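Local coordinates for protein COBE (Pseudomonas aeruginosa, PDB 2W6L) that belongs to the cobalamin (vitamin B12) biosynthetic pathway, where it probably acts in the precorrin stages, at residues A26-T31 with A128-A133. Numbering follows the deposited sequence.
Sequences ALLERT and ASIALA. With SO4 (sulfate ion), chain B.
Ile130 packs against the face of the helix formed by Leu27, Leu28 and Thr31. Its CG1-CD1 arm lies along Leu27, with CG1 only 3.4 Å from Leu27 CG, tight for two carbons, as the two side chains run past each other in opposite directions. A chi1 of -41° puts CG1 beside the backbone N and leaves CG2 anti to it, pointing to Thr31 and to Leu28, whose CD1 it meets at 3.9 Å, the two side chains nearly perpendicular. Thr31 faces the strand too: its OG1 sits 3.8 Å from Ile130 CB, while its CG2 packs 4.0 Å from Leu132 CG. At the other end, Leu27 CD2 lies 3.5 Å from Ala128 O and also touches its CB.

The hydroxyl of Thr31 is turned back to its own helix, donating to Leu27 O over 2.9 Å from above the carbonyl plane. Thr31 N grips that oxygen too, but the OG1 bond alone helps hold the rotamer, with OG1 beside the backbone N. On the strand's reverse face, Ala131 packs on Ala100 of helix 99-112, and a sulfate, probably from the crystallisation liquor, is bound by Ser98, Val99 and Ala100; Ser129 OG also reaches it, less surely, being too close to another atom of the model.

Strand 128-135 runs between strands 9-15 and 116-124, antiparallel to both. Helix 21-34 thus packs on one face of a mixed sheet and helix 99-112 on the other, the layering of an alpha/beta/alpha sandwich.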
loop_
_atom_site.group_PDB
_atom_site.type_symbol
_atom_site.label_atom_id
_atom_site.label_comp_id
_atom_site.label_asym_id
_atom_site.label_seq_id
_atom_site.Cartn_x
_atom_site.Cartn_y
_atom_site.Cartn_z
ATOM N N ALA A 26 -4.973 -7.113 10.878
ATOM C CA ALA A 26 -4.233 -8.369 11.187
ATOM C C ALA A 26 -3.231 -8.694 10.074
ATOM O O ALA A 26 -2.077 -9.009 10.341
ATOM C CB ALA A 26 -5.220 -9.527 11.347
ATOM N N LEU A 27 -3.662 -8.608 8.814
ATOM C CA LEU A 27 -2.717 -8.818 7.702
ATOM C C LEU A 27 -1.583 -7.802 7.680
ATOM O O LEU A 27 -0.384 -8.144 7.541
ATOM C CB LEU A 27 -3.480 -8.834 6.363
ATOM C CG LEU A 27 -2.577 -9.205 5.173
ATOM C CD1 LEU A 27 -1.790 -10.496 5.427
ATOM C CD2 LEU A 27 -3.504 -9.380 3.913
ATOM N N LEU A 28 -1.942 -6.530 7.804
ATOM C CA LEU A 28 -0.989 -5.451 7.934
ATOM C C LEU A 28 0.050 -5.701 9.068
ATOM O O LEU A 28 1.258 -5.554 8.848
ATOM C CB LEU A 28 -1.725 -4.124 8.138
ATOM C CG LEU A 28 -0.896 -2.834 8.366
ATOM C CD1 LEU A 28 0.007 -2.577 7.186
ATOM C CD2 LEU A 28 -1.859 -1.685 8.525
ATOM N N GLU A 29 -0.424 -5.992 10.277
ATOM C CA GLU A 29 0.453 -6.352 11.380
ATOM C C GLU A 29 1.467 -7.469 11.092
ATOM O O GLU A 29 2.651 -7.367 11.479
ATOM C CB GLU A 29 -0.375 -6.727 12.610
ATOM C CG GLU A 29 -0.807 -5.541 13.424
ATOM C CD GLU A 29 -1.240 -5.946 14.856
ATOM O OE1 GLU A 29 -2.138 -6.816 14.989
ATOM O OE2 GLU A 29 -0.664 -5.385 15.830
ATOM N N ARG A 30 1.012 -8.514 10.428
ATOM C CA ARG A 30 1.870 -9.647 10.103
ATOM C C ARG A 30 2.892 -9.258 9.084
ATOM O O ARG A 30 4.078 -9.595 9.253
ATOM C CB ARG A 30 1.073 -10.818 9.583
ATOM C CG ARG A 30 0.123 -11.375 10.584
ATOM C CD ARG A 30 0.819 -11.980 11.813
ATOM N NE ARG A 30 1.068 -11.055 12.932
ATOM C CZ ARG A 30 0.130 -10.465 13.675
ATOM N NH1 ARG A 30 -1.173 -10.614 13.395
ATOM N NH2 ARG A 30 0.506 -9.688 14.688
ATOM N N THR A 31 2.449 -8.505 8.061
ATOM C CA THR A 31 3.346 -7.967 7.013
ATOM C C THR A 31 4.432 -7.052 7.586
ATOM O O THR A 31 5.650 -7.205 7.279
ATOM C CB THR A 31 2.526 -7.268 5.903
ATOM O OG1 THR A 31 1.548 -8.195 5.411
ATOM C CG2 THR A 31 3.430 -6.786 4.773
ATOM N N ALA A 128 -7.303 -9.934 0.877
ATOM C CA ALA A 128 -6.583 -8.662 0.793
ATOM C C ALA A 128 -5.110 -8.883 0.515
ATOM O O ALA A 128 -4.589 -10.015 0.697
ATOM C CB ALA A 128 -6.812 -7.871 2.094
ATOM N N SER A 129 -4.419 -7.854 0.011
ATOM C CA SER A 129 -2.951 -7.932 -0.170
ATOM C C SER A 129 -2.340 -6.690 0.452
ATOM O O SER A 129 -2.932 -5.612 0.339
ATOM C CB SER A 129 -2.495 -7.972 -1.646
ATOM O OG SER A 129 -2.955 -9.118 -2.388
ATOM N N ILE A 130 -1.168 -6.835 1.066
ATOM C CA ILE A 130 -0.458 -5.662 1.649
ATOM C C ILE A 130 0.938 -5.612 1.140
ATOM O O ILE A 130 1.605 -6.659 1.161
ATOM C CB ILE A 130 -0.368 -5.741 3.211
ATOM C CG1 ILE A 130 -1.698 -6.251 3.763
ATOM C CG2 ILE A 130 0.194 -4.417 3.772
ATOM C CD1 ILE A 130 -2.758 -5.253 4.111
ATOM N N ALA A 131 1.431 -4.424 0.704
ATOM C CA ALA A 131 2.851 -4.279 0.336
ATOM C C ALA A 131 3.407 -3.097 1.108
ATOM O O ALA A 131 2.624 -2.226 1.440
ATOM C CB ALA A 131 2.982 -4.008 -1.155
ATOM N N LEU A 132 4.719 -3.053 1.344
ATOM C CA LEU A 132 5.329 -1.939 2.108
ATOM C C LEU A 132 6.361 -1.326 1.264
ATOM O O LEU A 132 7.151 -2.056 0.604
ATOM C CB LEU A 132 5.964 -2.481 3.422
ATOM C CG LEU A 132 5.029 -3.183 4.366
ATOM C CD1 LEU A 132 5.874 -3.632 5.611
ATOM C CD2 LEU A 132 3.886 -2.255 4.855
ATOM N N ALA A 133 6.381 0.022 1.222
ATOM C CA ALA A 133 7.393 0.701 0.466
ATOM C C ALA A 133 8.051 1.729 1.411
ATOM O O ALA A 133 7.414 2.248 2.328
ATOM C CB ALA A 133 6.816 1.408 -0.689
HETATM S S SO4 B . -3.125 -6.830 -5.366
HETATM O O1 SO4 B . -3.778 -8.034 -4.867
HETATM O O2 SO4 B . -3.902 -6.320 -6.493
HETATM O O3 SO4 B . -1.732 -7.036 -5.663
HETATM O O4 SO4 B . -2.989 -5.880 -4.298
#